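Local coordinates for porin (Acinetobacter baumannii AB307-0294, PDB 5DL7), which forms a beta-barrel in the outer membrane that probably lets small solutes, perhaps vanillate among them, diffuse into the periplasm, at residues 268-273 against 279-284; 303-308 against 317-322; 351-356 against 363-368. One frame throughout, in Å; residues are numbered along the deposited sequence.

Contact 1 of 3, residues 268-273 against 279-284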
loop_
_atom_site.group_PDB
_atom_site.type_symbol
_atom_site.label_atom_id
_atom_site.label_comp_id
_atom_site.label_asym_id
_atom_site.label_seq_id
_atom_site.Cartn_x
_atom_site.Cartn_y
_atom_site.Cartn_z
ATOM N N SER A 268 -15.051 -0.801 -5.922
ATOM C CA SER A 268 -14.431 0.515 -6.066
ATOM C C SER A 268 -14.001 0.742 -7.492
ATOM O O SER A 268 -13.644 -0.216 -8.203
ATOM C CB SER A 268 -13.320 0.696 -5.076
ATOM O OG SER A 268 -12.245 -0.227 -5.145
ATOM N N GLY A 269 -14.096 1.996 -7.910
ATOM C CA GLY A 269 -13.677 2.305 -9.320
ATOM C C GLY A 269 -13.178 3.737 -9.350
ATOM O O GLY A 269 -13.697 4.648 -8.675
ATOM N N LEU A 270 -12.193 3.953 -10.147
ATOM C CA LEU A 270 -11.689 5.273 -10.492
ATOM C C LEU A 270 -11.663 5.373 -12.010
ATOM O O LEU A 270 -11.051 4.475 -12.692
ATOM C CB LEU A 270 -10.287 5.496 -9.943
ATOM C CG LEU A 270 -9.723 6.934 -10.119
ATOM C CD1 LEU A 270 -10.368 7.977 -9.214
ATOM C CD2 LEU A 270 -8.215 6.844 -9.786
ATOM N N PHE A 271 -12.287 6.393 -12.543
ATOM C CA PHE A 271 -12.423 6.576 -13.984
ATOM C C PHE A 271 -11.921 7.946 -14.370
ATOM O O PHE A 271 -12.323 8.957 -13.777
ATOM C CB PHE A 271 -13.848 6.422 -14.418
ATOM C CG PHE A 271 -14.475 5.143 -13.956
ATOM C CD1 PHE A 271 -14.259 3.984 -14.658
ATOM C CD2 PHE A 271 -15.172 5.094 -12.768
ATOM C CE1 PHE A 271 -14.809 2.778 -14.224
ATOM C CE2 PHE A 271 -15.737 3.853 -12.323
ATOM C CZ PHE A 271 -15.570 2.723 -13.090
ATOM N N GLY A 272 -11.036 8.056 -15.356
ATOM C CA GLY A 272 -10.407 9.282 -15.682
ATOM C C GLY A 272 -10.310 9.584 -17.167
ATOM O O GLY A 272 -10.426 8.687 -18.001
ATOM N N LEU A 273 -10.296 10.874 -17.488
ATOM C CA LEU A 273 -9.926 11.339 -18.827
ATOM C C LEU A 273 -8.571 12.011 -18.724
ATOM O O LEU A 273 -8.418 13.014 -17.963
ATOM C CB LEU A 273 -10.996 12.324 -19.286
ATOM C CG LEU A 273 -12.385 11.608 -19.530
ATOM C CD1 LEU A 273 -13.413 12.592 -20.052
ATOM C CD2 LEU A 273 -12.180 10.655 -20.735
ATOM N N THR A 279 -5.109 14.955 -16.200
ATOM C CA THR A 279 -6.006 13.862 -15.930
ATOM C C THR A 279 -7.076 14.372 -14.938
ATOM O O THR A 279 -6.743 14.706 -13.827
ATOM C CB THR A 279 -5.320 12.546 -15.478
ATOM O OG1 THR A 279 -4.136 12.271 -16.267
ATOM C CG2 THR A 279 -6.221 11.439 -15.414
ATOM N N VAL A 280 -8.338 14.161 -15.310
ATOM C CA VAL A 280 -9.441 14.399 -14.371
ATOM C C VAL A 280 -10.108 13.111 -14.107
ATOM O O VAL A 280 -10.569 12.428 -15.056
ATOM C CB VAL A 280 -10.447 15.489 -14.822
ATOM C CG1 VAL A 280 -11.608 15.605 -13.807
ATOM C CG2 VAL A 280 -9.762 16.800 -14.913
ATOM N N SER A 281 -10.348 12.758 -12.826
ATOM C CA SER A 281 -10.954 11.465 -12.582
ATOM C C SER A 281 -12.103 11.538 -11.554
ATOM O O SER A 281 -12.136 12.480 -10.703
ATOM C CB SER A 281 -9.973 10.456 -12.023
ATOM O OG SER A 281 -8.784 10.339 -12.866
ATOM N N LEU A 282 -12.964 10.606 -11.589
ATOM C CA LEU A 282 -14.002 10.480 -10.590
ATOM C C LEU A 282 -13.904 9.094 -10.054
ATOM O O LEU A 282 -13.704 8.086 -10.744
ATOM C CB LEU A 282 -15.413 10.743 -11.206
ATOM C CG LEU A 282 -15.671 12.086 -11.847
ATOM C CD1 LEU A 282 -16.996 11.979 -12.558
ATOM C CD2 LEU A 282 -15.723 13.163 -10.727
ATOM N N GLY A 283 -14.141 8.967 -8.723
ATOM C CA GLY A 283 -14.036 7.737 -8.000
ATOM C C GLY A 283 -15.323 7.425 -7.206
ATOM O O GLY A 283 -16.105 8.330 -6.777
ATOM N N TYR A 284 -15.674 6.157 -7.048
ATOM C CA TYR A 284 -16.783 5.690 -6.266
ATOM C C TYR A 284 -16.400 4.421 -5.562
ATOM O O TYR A 284 -15.721 3.546 -6.163
ATOM C CB TYR A 284 -18.051 5.418 -7.095
ATOM C CG TYR A 284 -19.208 5.072 -6.259
ATOM C CD1 TYR A 284 -19.780 6.031 -5.431
ATOM C CD2 TYR A 284 -19.611 3.854 -6.183
ATOM C CE1 TYR A 284 -20.908 5.746 -4.623
ATOM C CE2 TYR A 284 -20.765 3.547 -5.415
ATOM C CZ TYR A 284 -21.307 4.485 -4.576
ATOM O OH TYR A 284 -22.470 4.157 -3.771
#

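Contact 2 of 3, residues 303-308 against 317-322. With C8E ((hydroxyethyloxy)tri(ethyloxy)octane), chain H.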
loop_
_atom_site.group_PDB
_atom_site.type_symbol
_atom_site.label_atom_id
_atom_site.label_comp_id
_atom_site.label_asym_id
_atom_site.label_seq_id
_atom_site.Cartn_x
_atom_site.Cartn_y
_atom_site.Cartn_z
ATOM N N VAL A 303 -8.388 -1.276 -1.712
ATOM C CA VAL A 303 -9.381 -0.681 -2.622
ATOM C C VAL A 303 -8.769 0.432 -3.437
ATOM O O VAL A 303 -7.663 0.866 -3.239
ATOM C CB VAL A 303 -10.571 -0.182 -1.744
ATOM C CG1 VAL A 303 -11.224 -1.274 -0.907
ATOM C CG2 VAL A 303 -10.181 0.997 -0.911
ATOM N N VAL A 304 -9.534 0.877 -4.438
ATOM C CA VAL A 304 -8.917 1.744 -5.405
ATOM C C VAL A 304 -8.477 3.061 -4.887
ATOM O O VAL A 304 -7.540 3.652 -5.370
ATOM C CB VAL A 304 -9.804 1.872 -6.686
ATOM C CG1 VAL A 304 -10.895 2.763 -6.500
ATOM C CG2 VAL A 304 -9.031 2.646 -7.785
ATOM N N LEU A 305 -9.269 3.612 -4.020
ATOM C CA LEU A 305 -8.965 4.989 -3.448
ATOM C C LEU A 305 -8.029 4.773 -2.271
ATOM O O LEU A 305 -8.400 4.114 -1.272
ATOM C CB LEU A 305 -10.265 5.780 -3.101
ATOM C CG LEU A 305 -11.275 5.878 -4.181
ATOM C CD1 LEU A 305 -12.429 6.733 -3.695
ATOM C CD2 LEU A 305 -10.575 6.536 -5.396
ATOM N N ASP A 306 -6.778 5.175 -2.359
ATOM C CA ASP A 306 -5.743 4.908 -1.317
ATOM C C ASP A 306 -5.340 6.228 -0.638
ATOM O O ASP A 306 -4.318 6.833 -0.828
ATOM C CB ASP A 306 -4.494 4.333 -1.955
ATOM C CG ASP A 306 -3.893 5.237 -3.070
ATOM O OD1 ASP A 306 -4.637 6.150 -3.844
ATOM O OD2 ASP A 306 -2.605 5.044 -3.316
ATOM N N PHE A 307 -6.240 6.743 0.190
ATOM C CA PHE A 307 -6.040 8.065 0.894
ATOM C C PHE A 307 -5.184 7.994 2.155
ATOM O O PHE A 307 -5.040 6.835 2.708
ATOM C CB PHE A 307 -7.442 8.576 1.217
ATOM C CG PHE A 307 -8.046 9.398 0.064
ATOM C CD1 PHE A 307 -8.412 8.803 -1.125
ATOM C CD2 PHE A 307 -8.182 10.744 0.146
ATOM C CE1 PHE A 307 -9.018 9.548 -2.157
ATOM C CE2 PHE A 307 -8.719 11.518 -0.908
ATOM C CZ PHE A 307 -9.120 10.909 -2.074
ATOM N N MET A 308 -4.602 9.053 2.558
ATOM C CA MET A 308 -3.575 9.178 3.557
ATOM C C MET A 308 -4.103 8.838 4.961
ATOM O O MET A 308 -3.390 8.164 5.754
ATOM C CB MET A 308 -2.896 10.506 3.520
ATOM C CG MET A 308 -2.117 10.632 2.212
ATOM S SD MET A 308 -1.657 12.444 1.977
ATOM C CE MET A 308 -0.675 12.794 3.400
ATOM N N GLU A 317 -20.064 1.915 3.921
ATOM C CA GLU A 317 -19.587 3.260 3.531
ATOM C C GLU A 317 -19.677 3.413 2.006
ATOM O O GLU A 317 -19.146 2.565 1.284
ATOM C CB GLU A 317 -18.176 3.367 3.968
ATOM C CG GLU A 317 -17.528 4.714 3.735
ATOM C CD GLU A 317 -16.300 5.056 4.512
ATOM O OE1 GLU A 317 -15.725 4.173 5.191
ATOM O OE2 GLU A 317 -15.887 6.294 4.431
ATOM N N LYS A 318 -20.286 4.521 1.638
ATOM C CA LYS A 318 -20.318 4.994 0.244
ATOM C C LYS A 318 -19.349 6.092 0.125
ATOM O O LYS A 318 -19.370 7.067 0.924
ATOM C CB LYS A 318 -21.718 5.518 -0.115
ATOM C CG LYS A 318 -22.742 4.402 -0.187
ATOM C CD LYS A 318 -24.051 5.161 -0.533
ATOM C CE LYS A 318 -25.180 4.208 -0.632
ATOM N NZ LYS A 318 -25.597 3.999 0.786
ATOM N N VAL A 319 -18.487 6.065 -0.893
ATOM C CA VAL A 319 -17.471 7.038 -1.085
ATOM C C VAL A 319 -17.486 7.680 -2.474
ATOM O O VAL A 319 -17.633 6.925 -3.438
ATOM C CB VAL A 319 -16.047 6.465 -0.872
ATOM C CG1 VAL A 319 -14.937 7.523 -0.917
ATOM C CG2 VAL A 319 -15.877 5.710 0.464
ATOM N N TYR A 320 -17.422 8.979 -2.455
ATOM C CA TYR A 320 -17.433 9.821 -3.702
ATOM C C TYR A 320 -16.144 10.551 -3.737
ATOM O O TYR A 320 -15.817 11.286 -2.821
ATOM C CB TYR A 320 -18.630 10.802 -3.682
ATOM C CG TYR A 320 -19.924 10.114 -3.400
ATOM C CD1 TYR A 320 -20.285 9.887 -2.040
ATOM C CD2 TYR A 320 -20.787 9.703 -4.393
ATOM C CE1 TYR A 320 -21.498 9.305 -1.757
ATOM C CE2 TYR A 320 -22.066 9.138 -4.063
ATOM C CZ TYR A 320 -22.324 8.931 -2.759
ATOM O OH TYR A 320 -23.532 8.328 -2.333
ATOM N N SER A 321 -15.429 10.535 -4.894
ATOM C CA SER A 321 -14.173 11.304 -4.965
ATOM C C SER A 321 -13.950 11.929 -6.358
ATOM O O SER A 321 -14.559 11.549 -7.354
ATOM C CB SER A 321 -12.943 10.404 -4.648
ATOM O OG SER A 321 -12.721 9.560 -5.800
ATOM N N ILE A 322 -13.109 12.871 -6.335
ATOM C CA ILE A 322 -12.718 13.576 -7.593
ATOM C C ILE A 322 -11.226 13.866 -7.472
ATOM O O ILE A 322 -10.704 14.089 -6.403
ATOM C CB ILE A 322 -13.513 14.809 -7.806
ATOM C CG1 ILE A 322 -13.169 15.448 -9.176
ATOM C CG2 ILE A 322 -13.373 15.846 -6.680
ATOM C CD1 ILE A 322 -14.132 16.541 -9.581
HETATM C C1 C8E H . -9.638 18.619 -5.115
HETATM C C2 C8E H . -10.059 18.035 -6.394
HETATM C C3 C8E H . -10.108 19.103 -7.419
HETATM C C4 C8E H . -10.849 18.620 -8.621
HETATM C C5 C8E H . -10.687 19.370 -9.891
HETATM C C6 C8E H . -11.855 19.510 -10.848
HETATM C C7 C8E H . -11.403 19.563 -12.316
HETATM C C8 C8E H . -12.336 20.168 -13.409
HETATM O O9 C8E H . -11.566 20.110 -14.645
HETATM C C10 C8E H . -12.004 20.684 -15.886
HETATM C C11 C8E H . -10.787 21.150 -16.720
HETATM O O12 C8E H . -9.622 20.284 -16.572
HETATM C C13 C8E H . -8.481 20.573 -17.403
HETATM C C14 C8E H . -8.715 20.136 -18.853
HETATM O O15 C8E H . -7.585 20.459 -19.653
HETATM C C16 C8E H . -7.867 21.246 -20.854
#

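Contact 3 of 3, residues 351-356 against 363-368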
loop_
_atom_site.group_PDB
_atom_site.type_symbol
_atom_site.label_atom_id
_atom_site.label_comp_id
_atom_site.label_asym_id
_atom_site.label_seq_id
_atom_site.Cartn_x
_atom_site.Cartn_y
_atom_site.Cartn_z
ATOM N N GLU A 351 -19.741 8.399 3.421
ATOM C CA GLU A 351 -20.932 8.501 4.226
ATOM C C GLU A 351 -21.573 7.202 4.486
ATOM O O GLU A 351 -21.230 6.201 3.910
ATOM C CB GLU A 351 -21.943 9.350 3.365
ATOM C CG GLU A 351 -21.532 10.549 2.892
ATOM C CD GLU A 351 -22.620 11.260 2.029
ATOM O OE1 GLU A 351 -23.626 10.670 1.483
ATOM O OE2 GLU A 351 -22.348 12.426 1.828
ATOM N N ASP A 352 -22.631 7.209 5.318
ATOM C CA ASP A 352 -23.385 5.996 5.662
ATOM C C ASP A 352 -22.501 4.999 6.400
ATOM O O ASP A 352 -22.933 3.814 6.450
ATOM C CB ASP A 352 -24.129 5.357 4.473
ATOM C CG ASP A 352 -25.134 6.274 3.736
ATOM O OD1 ASP A 352 -25.655 7.224 4.414
ATOM O OD2 ASP A 352 -25.423 6.076 2.447
ATOM N N ILE A 353 -21.497 5.436 7.090
ATOM C CA ILE A 353 -20.573 4.550 7.901
ATOM C C ILE A 353 -21.323 4.007 9.099
ATOM O O ILE A 353 -21.863 4.758 9.931
ATOM C CB ILE A 353 -19.380 5.254 8.288
ATOM C CG1 ILE A 353 -18.535 5.722 7.079
ATOM C CG2 ILE A 353 -18.532 4.441 9.306
ATOM C CD1 ILE A 353 -17.527 6.735 7.517
ATOM N N ASP A 354 -21.329 2.643 9.119
ATOM C CA ASP A 354 -21.962 1.916 10.218
ATOM C C ASP A 354 -20.878 1.279 11.078
ATOM O O ASP A 354 -20.211 0.361 10.651
ATOM C CB ASP A 354 -22.943 0.855 9.672
ATOM C CG ASP A 354 -23.760 0.141 10.743
ATOM O OD1 ASP A 354 -23.441 0.209 11.936
ATOM O OD2 ASP A 354 -24.629 -0.683 10.276
ATOM N N LEU A 355 -20.765 1.740 12.317
ATOM C CA LEU A 355 -19.775 1.295 13.289
ATOM C C LEU A 355 -20.384 0.251 14.270
ATOM O O LEU A 355 -19.827 0.046 15.384
ATOM C CB LEU A 355 -19.053 2.418 13.980
ATOM C CG LEU A 355 -18.302 3.305 12.991
ATOM C CD1 LEU A 355 -17.721 4.446 13.776
ATOM C CD2 LEU A 355 -17.241 2.571 12.232
ATOM N N LEU A 356 -21.552 -0.225 13.904
ATOM C CA LEU A 356 -22.167 -1.494 14.468
ATOM C C LEU A 356 -22.789 -1.309 15.838
ATOM O O LEU A 356 -23.822 -1.951 16.149
ATOM C CB LEU A 356 -21.203 -2.714 14.565
ATOM C CG LEU A 356 -20.459 -3.115 13.290
ATOM C CD1 LEU A 356 -19.447 -4.259 13.636
ATOM C CD2 LEU A 356 -21.473 -3.267 12.172
ATOM N N PHE A 363 -22.049 7.555 10.447
ATOM C CA PHE A 363 -20.919 8.426 10.502
ATOM C C PHE A 363 -20.461 8.827 9.053
ATOM O O PHE A 363 -20.943 8.318 8.050
ATOM C CB PHE A 363 -19.774 7.783 11.335
ATOM C CG PHE A 363 -20.180 7.431 12.743
ATOM C CD1 PHE A 363 -20.182 8.435 13.678
ATOM C CD2 PHE A 363 -20.822 6.219 13.028
ATOM C CE1 PHE A 363 -20.579 8.307 14.987
ATOM C CE2 PHE A 363 -21.219 6.010 14.375
ATOM C CZ PHE A 363 -21.119 7.036 15.284
ATOM N N LYS A 364 -19.549 9.811 9.072
ATOM C CA LYS A 364 -19.071 10.403 7.834
ATOM C C LYS A 364 -17.639 10.805 7.997
ATOM O O LYS A 364 -17.112 11.095 9.133
ATOM C CB LYS A 364 -20.041 11.524 7.297
ATOM C CG LYS A 364 -20.126 12.676 8.167
ATOM C CD LYS A 364 -21.266 13.587 7.733
ATOM C CE LYS A 364 -21.212 14.699 8.806
ATOM N NZ LYS A 364 -22.208 15.676 8.554
ATOM N N GLU A 365 -16.918 10.902 6.853
ATOM C CA GLU A 365 -15.498 11.372 6.856
ATOM C C GLU A 365 -15.140 11.998 5.530
ATOM O O GLU A 365 -15.789 11.657 4.512
ATOM C CB GLU A 365 -14.504 10.236 7.204
ATOM C CG GLU A 365 -14.603 9.135 6.180
ATOM C CD GLU A 365 -13.778 7.871 6.521
ATOM O OE1 GLU A 365 -12.750 8.002 7.208
ATOM O OE2 GLU A 365 -13.958 6.752 5.885
ATOM N N ASP A 366 -14.175 12.876 5.521
ATOM C CA ASP A 366 -13.737 13.473 4.237
ATOM C C ASP A 366 -12.285 13.839 4.286
ATOM O O ASP A 366 -11.709 14.056 5.362
ATOM C CB ASP A 366 -14.640 14.536 3.684
ATOM C CG ASP A 366 -14.614 15.889 4.386
ATOM O OD1 ASP A 366 -14.018 16.036 5.472
ATOM O OD2 ASP A 366 -15.226 16.881 3.835
ATOM N N SER A 367 -11.685 13.879 3.116
ATOM C CA SER A 367 -10.255 14.251 2.963
ATOM C C SER A 367 -10.058 15.137 1.750
ATOM O O SER A 367 -10.525 14.754 0.655
ATOM C CB SER A 367 -9.458 12.977 2.632
ATOM O OG SER A 367 -9.347 12.045 3.681
ATOM N N LEU A 368 -9.315 16.178 1.957
ATOM C CA LEU A 368 -8.756 17.010 0.839
ATOM C C LEU A 368 -7.252 16.806 0.863
ATOM O O LEU A 368 -6.630 17.129 1.854
ATOM C CB LEU A 368 -9.141 18.502 0.918
ATOM C CG LEU A 368 -8.579 19.397 -0.216
ATOM C CD1 LEU A 368 -9.180 18.877 -1.602
ATOM C CD2 LEU A 368 -9.035 20.784 0.146
HETATM O O HOH W 1 -23.451 9.387 7.034
#

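Contact 1 of 3, residues 268-273 against 279-284
Residues 268-273 and 279-284 pair antiparallel as the two arms of a beta hairpin in the porin barrel wall. Their backbones satisfy each other at Gly-269/Tyr-284, Phe-271/Leu-282 and Leu-273/Val-280: in each of these pairs both N-H groups donate to the partner's carbonyl. The bond from Phe-271 N to Leu-282 O is 2.8 Å long and nearly straight, 168° at the hydrogen. The intervening residues turn their backbone groups outward: Leu-270 and Gly-272 bond to strand 240-253, Ser-281 to Arg-323, and Gly-283 N probably to Ser-321 O. Three side-chain oxygens bond outside the pair: Ser-268 OG to Val-304 N, Thr-279 OG1 to Asn-274 ND2 and Tyr-284 OH to Gln-286 OE1. Phe-271, Leu-273, Val-280, Leu-282 and Tyr-284 share one face. Val-280 touches a bound detergent there, consistent with a lipid-facing surface, where such largely apolar residues belong. Gly-269, lacking a side chain, leaves room for the Phe-271 ring, whose CE2 lies 4.0 Å from Gly-269 CA. On the other face Leu-270 CG stands anti to the backbone N (chi1 -173°), bringing CD1 to 3.8 Å from Ser-281 CB. Beside it, Ser-281 OG rests 3.4 Å from the bare CA of Gly-272.

Contact 2 of 3, residues 303-308 against 317-322
Leu-305 makes the apolar part of this contact with one branch of its side chain. Its CD1 lies 3.8 Å from Val-319 CG1, and the two side chains slide past each other in opposite directions, touching alongside. With chi1 at -174°, Val-319 swings CG1 opposite its own amide nitrogen and onto the leucine. A branched valine suits the place, since it offers a broad, rigid hydrocarbon surface close to the strand.

The second kind of touch is methyl against hydroxyl. Ser-321 OG sits 3.5 Å from Leu-305 CD1 and 3.7 Å from Leu-305 CD2, near both ends of the leucine fork. This is van der Waals packing; no hydrogen bond joins the two segments. Serine is small enough to let the leucine come close to the strand, and its CB is 3.8 Å from the same Leu-305 CD1. Residues 303-308 belong to the long connection between strands 278-288 and 318-327, which folds back against the barrel wall, in keeping with the inward-folded loops of OprD-type porins. Leu-270 and Met-285 also touch Leu-305, so the leucine spans three wall strands.

Hydrocarbon contact of another sort occurs on the far side of strand 318-327. Ile-322 points away from the loop, and its CD1 lies 4.0 Å from C6 of the bound detergent's alkyl chain, as befits an apolar residue facing lipid.

Polar interactions of the loop run elsewhere: Asp-306 OD1 forms a salt bridge with Arg-346 NH1, and Phe-307 makes a cation-pi contact with that same arginine.

Contact 3 of 3, residues 351-356 against 363-368
Ile-353 and Phe-363 pair antiparallel where strands 341-353 and 363-375 meet in a barrel hairpin. Phe-363 N donates to Ile-353 O (2.9 Å), in the carbonyl plane and on a lone pair. In return Ile-353 N reaches Phe-363 O at 3.1 Å, from a position tilted out of that carbonyl's plane. Asp-352 and Ile-353 together face Phe-363, a G1 beta bulge. Asp-352 accordingly adopts the left-handed backbone conformation (phi 63°, psi 27°), which aspartate tolerates better than most residues with a side chain. Its own N lies too obliquely for a direct bond to Phe-363 O; a water bridges them, accepting from Asp-352 N and donating to Phe-363 O, each at 2.9 Å.

The Ile-353 side chain lies over its partner's backbone. CB is 3.4 Å from Phe-363 O. There it forks: CG2 turns to Phe-363 CB (4.1 Å), while CG1, anti to the carbonyl carbon (chi1 -62°), stays above Phe-363 O. CD1 continues past Lys-364 CA and ends 3.9 Å from Glu-365 OE2. Beta branching suits isoleucine to this double task. Leu-355 crosses Phe-363 at about a right angle, its CD1 making an off-centre CH-pi contact 4.1 Å from the ring centroid. In the loop beyond, Asp-354 OD1 accepts from Leu-356 N, closing an Asx turn.

Asp-352 OD2 reaches outside to a salt bridge with Lys-318, and Glu-365 OE1 bonds to Tyr-393 and Ser-310. Glu-365 OE2 lies close to the carboxylate of Glu-317, and with the apolar Ile-353 CD1 alongside, one of the two glutamates may hold a proton.

Followed from the N terminus, the three contacts come in series, with neither nesting nor crossing. Contact 1 closes the short turn between strands 263-275 and 278-288. Contact 2 closes eight residues late in the long connection that leads into strand 318-327, and contact 3 closes the loop joining strands 341-353 and 363-375, with six residues between its segments. These five strands are successive neighbours in the barrel wall. Contacts 1 and 2 adjoin through a probable hydrogen bond from Gly-283 N to Ser-321 O; contacts 2 and 3 also meet where Phe-307 CD2 packs on Ser-367 CB. Contacts 1 and 3 do not touch; strand 318-327, which carries half of contact 2, lies between their hairpins in the wall.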